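Local structure of hypothetical protein VC0802 (1ZVP) at residues K119-Q122 / A123-A126. The protein is of unknown function but carries two ACT-family domains, which suggests a role in small-molecule binding, and has been proposed as a possible transport protein. Numbering follows the deposited sequence.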
# COMPACT_ATOMS: atom_id res chain seq x y z
N LYS D 119 -0.40 6.57 -17.54
CA LYS D 119 0.91 5.98 -17.36
C LYS D 119 0.88 4.46 -17.18
O LYS D 119 1.89 3.85 -16.83
CB LYS D 119 1.62 6.66 -16.19
CG LYS D 119 2.21 7.99 -16.58
CD LYS D 119 2.62 8.79 -15.38
CE LYS D 119 3.36 10.04 -15.79
NZ LYS D 119 3.64 10.91 -14.61
N ALA D 120 -0.27 3.84 -17.47
CA ALA D 120 -0.48 2.41 -17.27
C ALA D 120 0.43 1.49 -18.11
O ALA D 120 0.98 0.51 -17.60
CB ALA D 120 -1.94 2.05 -17.48
N GLN D 121 0.58 1.80 -19.39
CA GLN D 121 1.46 1.00 -20.23
C GLN D 121 2.94 1.18 -19.85
O GLN D 121 3.70 0.22 -19.86
CB GLN D 121 1.22 1.23 -21.72
CG GLN D 121 -0.16 0.78 -22.20
CD GLN D 121 -0.41 -0.70 -22.00
OE1 GLN D 121 0.47 -1.52 -22.25
NE2 GLN D 121 -1.61 -1.05 -21.56
N GLN D 122 3.33 2.41 -19.49
CA GLN D 122 4.70 2.69 -19.06
C GLN D 122 5.05 2.02 -17.75
O GLN D 122 6.20 1.62 -17.55
CB GLN D 122 4.99 4.19 -18.94
CG GLN D 122 4.95 4.95 -20.24
CD GLN D 122 3.66 5.76 -20.40
OE1 GLN D 122 3.68 7.00 -20.30
NE2 GLN D 122 2.52 5.06 -20.62
N ALA D 123 4.07 1.92 -16.85
CA ALA D 123 4.24 1.23 -15.58
C ALA D 123 4.46 -0.27 -15.76
O ALA D 123 5.32 -0.84 -15.12
CB ALA D 123 3.05 1.51 -14.66
N LEU D 124 3.67 -0.89 -16.65
CA LEU D 124 3.91 -2.26 -17.10
C LEU D 124 5.33 -2.49 -17.60
O LEU D 124 5.97 -3.47 -17.22
CB LEU D 124 2.94 -2.65 -18.21
CG LEU D 124 1.51 -2.99 -17.82
CD1 LEU D 124 0.73 -3.42 -19.07
CD2 LEU D 124 1.46 -4.06 -16.73
N GLN D 125 5.80 -1.60 -18.46
CA GLN D 125 7.15 -1.64 -19.00
C GLN D 125 8.22 -1.55 -17.91
O GLN D 125 9.11 -2.38 -17.86
CB GLN D 125 7.35 -0.52 -20.03
CG GLN D 125 6.73 -0.81 -21.39
CD GLN D 125 6.48 0.48 -22.21
OE1 GLN D 125 5.50 0.56 -22.97
NE2 GLN D 125 7.36 1.48 -22.06
N ALA D 126 8.12 -0.53 -17.05
CA ALA D 126 9.02 -0.38 -15.91
C ALA D 126 9.03 -1.62 -15.01
O ALA D 126 10.10 -2.16 -14.69
CB ALA D 126 8.65 0.85 -15.12
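The amide of Gln125 has the backbone oxygen of Gln121 over one face, with Gln121 O 3.6 Å from Gln125 CD, and Gln122 CA farther off on that same side. The amide of Gln121 meets Leu124 more obliquely: CD1 of Leu124 stands off one face, displaced past the oxygen-nitrogen end, and comes nearest at OE1, 3.7 Å away. Gln121 and Leu124 run side by side in the same direction, as residues three apart on a helix can. The bend at chi2 (-61°) in Gln121 brings its amide round to the methyl, whereas the chain of Gln125 is extended beyond CG and lies back across the preceding turn.

Beneath these side chains runs a textbook alpha-helical ladder. Lys119, at the N-cap position, offers its carbonyl oxygen to Ala123 N at 2.9 Å, and Ala120 O accepts from Leu124 N at 3.2 Å in a nearly straight bond. Gln121 O receives Gln125 N at 3.1 Å, and Gln122 O closes the set with Ala126 N at 2.9 Å. The carbonyls also meet carbon: CB of Leu124 packs 3.4 Å from Gln121 O, and CB of Ala126 lies 3.5 Å from Gln122 O.

The helix is amphipathic. Ala120 and Ala123 face strand 71-76 through Ser72 and Ile74, and Leu124 reaches Pro17 and Leu19 of strand 17-19, in keeping with the helix-on-sheet packing of an ACT domain. The glutamines occupy the exposed side.

Chemically, main-chain bonds hold the turn together. No side-chain hydrogen bond links the two segments; the glutamine amides add van der Waals contact, and Gln121 O serves both as an acceptor for Gln125 N and as a surface for the amide of the same residue.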